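Local coordinates for protein endo-1,4-beta-xylanase (Bacteroides thetaiotaomicron VPI-5482, PDB 3KST) that probably hydrolyses glycosidic bonds in xylan or related plant polysaccharides, as a calcium-binding member of glycoside hydrolase family 43, at residues I129-D137 / E190-Y201; S261-H269 / R278-A286. All coordinates share one frame; numbering follows the deposited sequence.

Interaction 1: I129-D137 / E190-Y201; sequences IDTSLFIDD and EGPSLLKKNGVY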
loop_
_atom_site.group_PDB
_atom_site.type_symbol
_atom_site.label_atom_id
_atom_site.label_comp_id
_atom_site.label_asym_id
_atom_site.label_seq_id
_atom_site.Cartn_x
_atom_site.Cartn_y
_atom_site.Cartn_z
ATOM N N ILE A 129 9.849 -6.284 2.316
ATOM C CA ILE A 129 8.459 -6.019 2.619
ATOM C C ILE A 129 7.851 -4.947 1.711
ATOM O O ILE A 129 8.538 -4.338 0.852
ATOM C CB ILE A 129 8.318 -5.567 4.104
ATOM C CG1 ILE A 129 9.146 -4.297 4.377
ATOM C CG2 ILE A 129 8.691 -6.713 5.070
ATOM C CD1 ILE A 129 8.982 -3.748 5.766
ATOM N N ASP A 130 6.550 -4.715 1.899
ATOM C CA ASP A 130 5.843 -3.589 1.267
ATOM C C ASP A 130 5.771 -3.597 -0.283
ATOM O O ASP A 130 5.915 -2.576 -0.948
ATOM C CB ASP A 130 6.356 -2.231 1.811
ATOM C CG ASP A 130 6.141 -2.061 3.289
ATOM O OD1 ASP A 130 5.735 -3.019 3.953
ATOM O OD2 ASP A 130 6.336 -0.928 3.776
ATOM N N THR A 131 5.499 -4.775 -0.813
ATOM C CA THR A 131 5.292 -4.964 -2.241
ATOM C C THR A 131 4.246 -3.993 -2.830
ATOM O O THR A 131 3.191 -3.761 -2.230
ATOM C CB THR A 131 4.733 -6.355 -2.553
ATOM O OG1 THR A 131 3.568 -6.594 -1.747
ATOM C CG2 THR A 131 5.751 -7.431 -2.327
ATOM N N SER A 132 4.550 -3.443 -3.994
ATOM C CA SER A 132 3.576 -2.678 -4.769
ATOM C C SER A 132 3.927 -2.910 -6.233
ATOM O O SER A 132 5.075 -2.667 -6.614
ATOM C CB SER A 132 3.590 -1.190 -4.459
ATOM O OG SER A 132 2.474 -0.581 -5.090
ATOM N N LEU A 133 2.950 -3.424 -6.994
ATOM C CA LEU A 133 3.095 -3.726 -8.420
ATOM C C LEU A 133 2.666 -2.553 -9.305
ATOM O O LEU A 133 1.682 -1.850 -9.042
ATOM C CB LEU A 133 2.249 -4.952 -8.809
ATOM C CG LEU A 133 2.267 -5.475 -10.258
ATOM C CD1 LEU A 133 3.639 -6.084 -10.648
ATOM C CD2 LEU A 133 1.171 -6.496 -10.404
ATOM N N PHE A 134 3.398 -2.403 -10.404
ATOM C CA PHE A 134 3.086 -1.446 -11.456
ATOM C C PHE A 134 3.332 -2.091 -12.822
ATOM O O PHE A 134 4.421 -2.585 -13.078
ATOM C CB PHE A 134 3.959 -0.226 -11.344
ATOM C CG PHE A 134 3.786 0.730 -12.502
ATOM C CD1 PHE A 134 2.576 1.382 -12.694
ATOM C CD2 PHE A 134 4.829 0.930 -13.420
ATOM C CE1 PHE A 134 2.395 2.259 -13.785
ATOM C CE2 PHE A 134 4.675 1.793 -14.507
ATOM C CZ PHE A 134 3.458 2.461 -14.691
ATOM N N ILE A 135 2.325 -2.071 -13.693
ATOM C CA ILE A 135 2.441 -2.628 -15.053
ATOM C C ILE A 135 2.374 -1.430 -15.995
ATOM O O ILE A 135 1.349 -0.772 -16.080
ATOM C CB ILE A 135 1.342 -3.673 -15.383
ATOM C CG1 ILE A 135 1.466 -4.871 -14.435
ATOM C CG2 ILE A 135 1.505 -4.202 -16.836
ATOM C CD1 ILE A 135 0.296 -5.893 -14.539
ATOM N N ASP A 136 3.452 -1.192 -16.730
ATOM C CA ASP A 136 3.575 0.012 -17.555
ATOM C C ASP A 136 2.761 -0.129 -18.855
ATOM O O ASP A 136 2.272 -1.202 -19.181
ATOM C CB ASP A 136 5.074 0.278 -17.852
ATOM C CG ASP A 136 5.392 1.736 -18.112
ATOM O OD1 ASP A 136 4.466 2.580 -18.164
ATOM O OD2 ASP A 136 6.582 2.041 -18.309
ATOM N N ASP A 137 2.633 0.981 -19.577
ATOM C CA ASP A 137 1.958 1.039 -20.885
ATOM C C ASP A 137 2.553 0.046 -21.912
ATOM O O ASP A 137 1.836 -0.439 -22.788
ATOM C CB ASP A 137 1.971 2.475 -21.391
ATOM C CG ASP A 137 1.206 3.420 -20.472
ATOM O OD1 ASP A 137 0.155 3.023 -19.915
ATOM O OD2 ASP A 137 1.662 4.548 -20.283
ATOM N N GLU A 190 9.493 3.593 2.918
ATOM C CA GLU A 190 8.720 2.357 2.729
ATOM C C GLU A 190 7.325 2.639 2.199
ATOM O O GLU A 190 7.006 3.792 1.850
ATOM C CB GLU A 190 8.644 1.587 4.064
ATOM C CG GLU A 190 7.838 2.289 5.179
ATOM C CD GLU A 190 7.823 1.527 6.519
ATOM O OE1 GLU A 190 8.669 0.629 6.740
ATOM O OE2 GLU A 190 6.948 1.850 7.352
ATOM N N GLY A 191 6.505 1.578 2.141
ATOM C CA GLY A 191 5.141 1.648 1.658
ATOM C C GLY A 191 5.019 2.325 0.301
ATOM O O GLY A 191 4.236 3.257 0.172
ATOM N N PRO A 192 5.815 1.897 -0.703
ATOM C CA PRO A 192 5.718 2.488 -2.038
ATOM C C PRO A 192 4.357 2.336 -2.757
ATOM O O PRO A 192 3.610 1.376 -2.541
ATOM C CB PRO A 192 6.807 1.721 -2.825
ATOM C CG PRO A 192 6.847 0.426 -2.194
ATOM C CD PRO A 192 6.699 0.714 -0.727
ATOM N N SER A 193 4.070 3.305 -3.627
ATOM C CA SER A 193 2.912 3.322 -4.540
ATOM C C SER A 193 3.363 4.009 -5.828
ATOM O O SER A 193 3.999 5.067 -5.762
ATOM C CB SER A 193 1.732 4.074 -3.934
ATOM O OG SER A 193 1.339 3.494 -2.696
ATOM N N LEU A 194 2.997 3.452 -6.980
ATOM C CA LEU A 194 3.435 3.983 -8.271
ATOM C C LEU A 194 2.229 4.391 -9.097
ATOM O O LEU A 194 1.236 3.643 -9.189
ATOM C CB LEU A 194 4.305 2.944 -9.008
ATOM C CG LEU A 194 5.374 3.402 -10.001
ATOM C CD1 LEU A 194 4.775 4.169 -11.172
ATOM C CD2 LEU A 194 6.490 4.213 -9.296
ATOM N N LEU A 195 2.308 5.589 -9.660
ATOM C CA LEU A 195 1.322 6.081 -10.639
ATOM C C LEU A 195 2.076 6.747 -11.783
ATOM O O LEU A 195 3.125 7.379 -11.561
ATOM C CB LEU A 195 0.383 7.081 -10.012
ATOM C CG LEU A 195 -0.656 6.586 -9.029
ATOM C CD1 LEU A 195 -1.434 7.785 -8.605
ATOM C CD2 LEU A 195 -1.563 5.548 -9.652
ATOM N N LYS A 196 1.554 6.591 -13.000
ATOM C CA LYS A 196 2.141 7.254 -14.171
ATOM C C LYS A 196 1.099 8.228 -14.704
ATOM O O LYS A 196 -0.085 7.894 -14.745
ATOM C CB LYS A 196 2.492 6.231 -15.244
ATOM C CG LYS A 196 3.169 6.838 -16.510
ATOM C CD LYS A 196 3.360 5.766 -17.563
ATOM C CE LYS A 196 4.112 6.238 -18.804
ATOM N NZ LYS A 196 4.296 5.105 -19.811
ATOM N N LYS A 197 1.524 9.439 -15.053
ATOM C CA LYS A 197 0.628 10.427 -15.694
ATOM C C LYS A 197 1.421 11.350 -16.601
ATOM O O LYS A 197 2.429 11.881 -16.159
ATOM C CB LYS A 197 -0.105 11.249 -14.655
ATOM C CG LYS A 197 -1.266 12.071 -15.211
ATOM C CD LYS A 197 -1.983 12.800 -14.089
ATOM C CE LYS A 197 -3.307 13.386 -14.556
ATOM N NZ LYS A 197 -3.993 14.090 -13.439
ATOM N N ASN A 198 0.986 11.481 -17.869
ATOM C CA ASN A 198 1.626 12.358 -18.881
ATOM C C ASN A 198 3.157 12.155 -19.004
ATOM O O ASN A 198 3.935 13.122 -18.986
ATOM C CB ASN A 198 1.306 13.843 -18.605
ATOM C CG ASN A 198 -0.206 14.130 -18.437
ATOM O OD1 ASN A 198 -1.076 13.341 -18.834
ATOM N ND2 ASN A 198 -0.510 15.279 -17.843
ATOM N N GLY A 199 3.564 10.883 -19.028
ATOM C CA GLY A 199 4.957 10.490 -19.188
ATOM C C GLY A 199 5.886 10.551 -17.988
ATOM O O GLY A 199 7.062 10.255 -18.135
ATOM N N VAL A 200 5.355 10.874 -16.811
ATOM C CA VAL A 200 6.144 10.996 -15.589
ATOM C C VAL A 200 5.682 9.916 -14.628
ATOM O O VAL A 200 4.464 9.667 -14.518
ATOM C CB VAL A 200 5.995 12.407 -14.981
ATOM C CG1 VAL A 200 6.878 12.541 -13.756
ATOM C CG2 VAL A 200 6.394 13.466 -16.036
ATOM N N TYR A 201 6.649 9.248 -13.996
ATOM C CA TYR A 201 6.392 8.178 -13.012
ATOM C C TYR A 201 6.537 8.791 -11.630
ATOM O O TYR A 201 7.580 9.397 -11.338
ATOM C CB TYR A 201 7.392 7.037 -13.178
ATOM C CG TYR A 201 7.294 6.389 -14.544
ATOM C CD1 TYR A 201 8.035 6.881 -15.625
ATOM C CD2 TYR A 201 6.456 5.297 -14.766
ATOM C CE1 TYR A 201 7.944 6.294 -16.904
ATOM C CE2 TYR A 201 6.360 4.703 -16.034
ATOM C CZ TYR A 201 7.126 5.211 -17.096
ATOM O OH TYR A 201 7.076 4.655 -18.357
HETATM O O HOH W 1 3.681 -0.553 -0.462
HETATM O O HOH W 2 2.163 0.636 -7.477
#
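Lys196 reaches from strand 190-197 to the acidic end of 129-137 on a fully extended chain, CG anti to the backbone N (chi1 -178°). Its CB packs against Phe134 CZ at 3.9 Å, and its CG lies toward the rim of one Tyr201 ring face. CD comes equally near Asp136 OD1 and Asp137 OD2, and CE approaches Asp137 OD2 (3.3 Å). Lys196 NZ makes two salt bridges, 2.7 Å to Asp137 OD2 and 3.0 Å to Asp136 OD1. Asp136 OD1 also accepts Asp137 N from the same face of its carboxylate, while Asp136 OD2 receives Tyr201 OH at 2.7 Å through its syn lone pair. Beside this network Leu194 CD1 sits over the centre of the Phe134 ring, 3.7 Å from the centroid. The strands run almost parallel, as expected of inner strands of neighbouring blades in the five-bladed family 43 propeller, and no backbone hydrogen bond joins them. One water links Asp130 O with Pro192 O; another bridges Ser132 OG, itself bonded to Glu83, and Leu133 O to Leu194 N. At the inner end Gly191 N donates to Asp130 OD2 at 3.0 Å, on its anti side. Asp130 OD2 stands 4.1 Å from OE1 of Glu190, the predicted proton donor, whose OE1 bonds Asn152 and OE2 Tyr215. Side-chain contacts, water and one backbone-to-carboxylate bond link the strands, and that bond helps fix Asp130, predicted to orient the donor.

Interaction 2: S261-H269 / R278-A286; sequences SWKYIFHAH and RTSYIKDFA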
loop_
_atom_site.group_PDB
_atom_site.type_symbol
_atom_site.label_atom_id
_atom_site.label_comp_id
_atom_site.label_asym_id
_atom_site.label_seq_id
_atom_site.Cartn_x
_atom_site.Cartn_y
_atom_site.Cartn_z
ATOM N N SER A 261 -12.697 10.906 -9.865
ATOM C CA SER A 261 -11.790 11.668 -9.027
ATOM C C SER A 261 -10.924 10.640 -8.299
ATOM O O SER A 261 -11.205 9.442 -8.363
ATOM C CB SER A 261 -12.567 12.537 -8.024
ATOM O OG SER A 261 -13.186 11.765 -7.001
ATOM N N TRP A 262 -9.906 11.106 -7.586
ATOM C CA TRP A 262 -9.020 10.221 -6.832
ATOM C C TRP A 262 -9.024 10.495 -5.335
ATOM O O TRP A 262 -9.316 11.591 -4.860
ATOM C CB TRP A 262 -7.584 10.294 -7.355
ATOM C CG TRP A 262 -7.366 9.725 -8.709
ATOM C CD1 TRP A 262 -7.752 10.266 -9.897
ATOM C CD2 TRP A 262 -6.650 8.522 -9.032
ATOM N NE1 TRP A 262 -7.345 9.467 -10.945
ATOM C CE2 TRP A 262 -6.668 8.390 -10.444
ATOM C CE3 TRP A 262 -6.001 7.541 -8.271
ATOM C CZ2 TRP A 262 -6.076 7.304 -11.111
ATOM C CZ3 TRP A 262 -5.403 6.447 -8.942
ATOM C CH2 TRP A 262 -5.445 6.351 -10.347
ATOM N N LYS A 263 -8.659 9.455 -4.599
ATOM C CA LYS A 263 -8.630 9.493 -3.145
ATOM C C LYS A 263 -7.368 8.782 -2.740
ATOM O O LYS A 263 -6.801 8.024 -3.560
ATOM C CB LYS A 263 -9.829 8.739 -2.595
ATOM C CG LYS A 263 -11.184 9.429 -2.819
ATOM C CD LYS A 263 -11.382 10.618 -1.917
ATOM C CE LYS A 263 -12.855 11.012 -1.769
ATOM N NZ LYS A 263 -13.389 11.551 -3.019
ATOM N N TYR A 264 -6.948 9.023 -1.504
ATOM C CA TYR A 264 -5.747 8.385 -0.933
ATOM C C TYR A 264 -6.126 7.776 0.424
ATOM O O TYR A 264 -6.509 8.523 1.344
ATOM C CB TYR A 264 -4.612 9.416 -0.804
ATOM C CG TYR A 264 -3.290 8.800 -0.436
ATOM C CD1 TYR A 264 -2.466 8.251 -1.415
ATOM C CD2 TYR A 264 -2.869 8.703 0.903
ATOM C CE1 TYR A 264 -1.244 7.642 -1.088
ATOM C CE2 TYR A 264 -1.624 8.098 1.232
ATOM C CZ TYR A 264 -0.822 7.570 0.231
ATOM O OH TYR A 264 0.387 6.953 0.516
ATOM N N ILE A 265 -6.071 6.442 0.535
ATOM C CA ILE A 265 -6.401 5.755 1.795
ATOM C C ILE A 265 -5.103 5.642 2.587
ATOM O O ILE A 265 -4.046 5.408 1.997
ATOM C CB ILE A 265 -7.101 4.379 1.568
ATOM C CG1 ILE A 265 -7.625 3.801 2.882
ATOM C CG2 ILE A 265 -6.205 3.371 0.844
ATOM C CD1 ILE A 265 -8.498 2.545 2.641
ATOM N N PHE A 266 -5.174 5.792 3.899
ATOM C CA PHE A 266 -3.986 5.727 4.755
ATOM C C PHE A 266 -4.396 5.385 6.181
ATOM O O PHE A 266 -5.563 5.506 6.518
ATOM C CB PHE A 266 -3.217 7.070 4.758
ATOM C CG PHE A 266 -4.024 8.235 5.283
ATOM C CD1 PHE A 266 -4.880 8.931 4.436
ATOM C CD2 PHE A 266 -3.967 8.600 6.630
ATOM C CE1 PHE A 266 -5.662 9.994 4.916
ATOM C CE2 PHE A 266 -4.728 9.677 7.140
ATOM C CZ PHE A 266 -5.584 10.383 6.266
ATOM N N HIS A 267 -3.428 4.948 6.979
ATOM C CA HIS A 267 -3.658 4.668 8.391
ATOM C C HIS A 267 -3.178 5.819 9.269
ATOM O O HIS A 267 -2.471 6.738 8.829
ATOM C CB HIS A 267 -3.055 3.328 8.842
ATOM C CG HIS A 267 -1.568 3.326 8.966
ATOM N ND1 HIS A 267 -0.772 2.460 8.250
ATOM C CD2 HIS A 267 -0.724 4.073 9.720
ATOM C CE1 HIS A 267 0.494 2.667 8.563
ATOM N NE2 HIS A 267 0.551 3.651 9.443
ATOM N N ALA A 268 -3.546 5.740 10.536
ATOM C CA ALA A 268 -3.082 6.667 11.554
ATOM C C ALA A 268 -3.078 5.914 12.883
ATOM O O ALA A 268 -3.696 4.852 12.994
ATOM C CB ALA A 268 -3.999 7.854 11.613
ATOM N N HIS A 269 -2.365 6.435 13.875
ATOM C CA HIS A 269 -2.413 5.858 15.218
ATOM C C HIS A 269 -3.850 5.857 15.758
ATOM O O HIS A 269 -4.717 6.620 15.261
ATOM C CB HIS A 269 -1.518 6.614 16.206
ATOM C CG HIS A 269 -0.058 6.514 15.910
ATOM N ND1 HIS A 269 0.866 7.414 16.398
ATOM C CD2 HIS A 269 0.637 5.640 15.141
ATOM C CE1 HIS A 269 2.072 7.077 15.971
ATOM N NE2 HIS A 269 1.961 6.004 15.202
ATOM N N ARG A 278 -3.806 0.630 14.892
ATOM C CA ARG A 278 -3.936 1.594 13.796
ATOM C C ARG A 278 -5.231 1.303 13.003
ATOM O O ARG A 278 -5.674 0.141 12.898
ATOM C CB ARG A 278 -2.713 1.570 12.888
ATOM C CG ARG A 278 -1.436 2.077 13.575
ATOM C CD ARG A 278 -0.198 1.779 12.752
ATOM N NE ARG A 278 0.005 0.322 12.703
ATOM C CZ ARG A 278 0.783 -0.335 11.831
ATOM N NH1 ARG A 278 1.474 0.305 10.882
ATOM N NH2 ARG A 278 0.855 -1.665 11.918
ATOM N N THR A 279 -5.832 2.369 12.481
ATOM C CA THR A 279 -7.060 2.315 11.680
ATOM C C THR A 279 -6.893 3.220 10.476
ATOM O O THR A 279 -5.992 4.061 10.452
ATOM C CB THR A 279 -8.312 2.675 12.508
ATOM O OG1 THR A 279 -8.423 4.100 12.645
ATOM C CG2 THR A 279 -8.277 1.999 13.906
ATOM N N SER A 280 -7.757 3.049 9.470
ATOM C CA SER A 280 -7.602 3.733 8.197
ATOM C C SER A 280 -8.645 4.790 7.898
ATOM O O SER A 280 -9.756 4.740 8.417
ATOM C CB SER A 280 -7.469 2.708 7.077
ATOM O OG SER A 280 -6.208 2.068 7.193
ATOM N N TYR A 281 -8.225 5.742 7.073
ATOM C CA TYR A 281 -8.945 6.986 6.729
ATOM C C TYR A 281 -8.726 7.311 5.249
ATOM O O TYR A 281 -7.809 6.786 4.620
ATOM C CB TYR A 281 -8.413 8.145 7.584
ATOM C CG TYR A 281 -8.610 7.935 9.074
ATOM C CD1 TYR A 281 -9.811 8.282 9.678
ATOM C CD2 TYR A 281 -7.612 7.348 9.871
ATOM C CE1 TYR A 281 -10.020 8.067 11.031
ATOM C CE2 TYR A 281 -7.796 7.118 11.224
ATOM C CZ TYR A 281 -9.034 7.479 11.804
ATOM O OH TYR A 281 -9.234 7.272 13.141
ATOM N N ILE A 282 -9.563 8.188 4.703
ATOM C CA ILE A 282 -9.493 8.577 3.281
ATOM C C ILE A 282 -9.521 10.107 3.071
ATOM O O ILE A 282 -10.347 10.799 3.654
ATOM C CB ILE A 282 -10.618 7.934 2.490
ATOM C CG1 ILE A 282 -10.507 6.394 2.485
ATOM C CG2 ILE A 282 -10.641 8.450 1.022
ATOM C CD1 ILE A 282 -11.748 5.714 1.891
ATOM N N LYS A 283 -8.609 10.608 2.229
ATOM C CA LYS A 283 -8.530 12.025 1.844
ATOM C C LYS A 283 -8.584 12.090 0.323
ATOM O O LYS A 283 -8.596 11.051 -0.345
ATOM C CB LYS A 283 -7.257 12.666 2.427
ATOM C CG LYS A 283 -7.395 13.041 3.911
ATOM C CD LYS A 283 -6.084 13.595 4.543
ATOM C CE LYS A 283 -5.786 15.044 4.196
ATOM N NZ LYS A 283 -6.666 16.078 4.856
ATOM N N ASP A 284 -8.648 13.300 -0.224
ATOM C CA ASP A 284 -8.615 13.487 -1.659
ATOM C C ASP A 284 -7.175 13.370 -2.149
ATOM O O ASP A 284 -6.237 13.562 -1.382
ATOM C CB ASP A 284 -9.226 14.823 -2.057
ATOM C CG ASP A 284 -10.688 14.907 -1.693
ATOM O OD1 ASP A 284 -11.444 14.004 -2.109
ATOM O OD2 ASP A 284 -11.064 15.855 -1.001
ATOM N N PHE A 285 -7.042 13.006 -3.421
ATOM C CA PHE A 285 -5.758 12.817 -4.085
ATOM C C PHE A 285 -5.805 13.361 -5.499
ATOM O O PHE A 285 -6.768 13.123 -6.215
ATOM C CB PHE A 285 -5.443 11.326 -4.197
ATOM C CG PHE A 285 -4.096 11.043 -4.775
ATOM C CD1 PHE A 285 -2.967 11.221 -4.005
ATOM C CD2 PHE A 285 -3.954 10.637 -6.098
ATOM C CE1 PHE A 285 -1.696 10.961 -4.536
ATOM C CE2 PHE A 285 -2.711 10.369 -6.640
ATOM C CZ PHE A 285 -1.567 10.560 -5.857
ATOM N N ALA A 286 -4.743 14.030 -5.924
ATOM C CA ALA A 286 -4.683 14.487 -7.319
ATOM C C ALA A 286 -3.279 14.820 -7.762
ATOM O O ALA A 286 -2.425 15.115 -6.942
ATOM C CB ALA A 286 -5.610 15.678 -7.556
HETATM O O HOH W 3 -11.749 12.787 -4.670
HETATM O O HOH W 4 -8.650 13.558 -7.961
HETATM O O HOH W 5 -14.424 14.038 -3.203
HETATM O O HOH W 6 -7.278 5.863 14.399
#
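Asp284 OD1 is gripped by two waters and by Lys263 NZ, which lies 3.3 Å away in a salt bridge whose hydrogen bond is weak. The same waters bridge the pair, each accepting from Lys263 NZ; one also lies within hydrogen-bonding distance of Ser261 OG and Trp262 O, though it cannot donate to all three acceptors at once. Lys263, its chain kinked at chi2 (-74°), runs alongside Asp284 and lays its CB against Ile282 CG2 at 3.7 Å. Inward, paired backbone bonds join Tyr264 with Lys283 and Phe266 with Tyr281; the shortest is Tyr281 N to Phe266 O at 2.7 Å, nearly in line with the carbonyl. The two strands form an antiparallel hairpin, flanked by strands 250-256 and 293-305 in what is consistent with one four-stranded blade of the propeller. On one face, Phe266 CG stands between the backbone N and the carbonyl carbon (chi1 61°), which brings the ring over to the partner strand: Tyr281 CB lies over its face toward the rim, 4.2 Å from the centroid, and Lys283 CD touches Phe266 CE1 at 3.6 Å before NZ runs on to Gly297 and Asp241. Tyr264 CD1 meets Phe285 CD1 at 4.0 Å, the two rings, their planes 26° apart, slid past one another. The other face carries Ile265 against Ile282, CG1 to CG1 at 3.9 Å, and His267. Arg278 CD lies over the His267 ring toward the rim, 4.0 Å from its centroid, while His267 ND1 is bonded to Asp26 N, in the predicted proton acceptor.

Overall arrangement
Interactions 1 and 2 lie about 17 Å apart between centres, yet they touch through Leu195, which points away from 129-137: its CD1 packs on Phe285 CE2 at 3.5 Å and its CD2 on Trp262 CZ3 at 4.0 Å. The Gly191 end of interaction 1 is about 5 Å from the calcium ion, and the His267 side chain of interaction 2 about 3 Å from that of Asp26, the predicted proton acceptor (nearest atoms). Calcium-binding His251 is neighbour to both, its side chain about 3 Å from that of Asp130 and about 4 Å from that of His267. Tyr215 is likewise shared, bonding Glu190, the predicted donor, its ring meeting that of His267 with the planes about 10° apart.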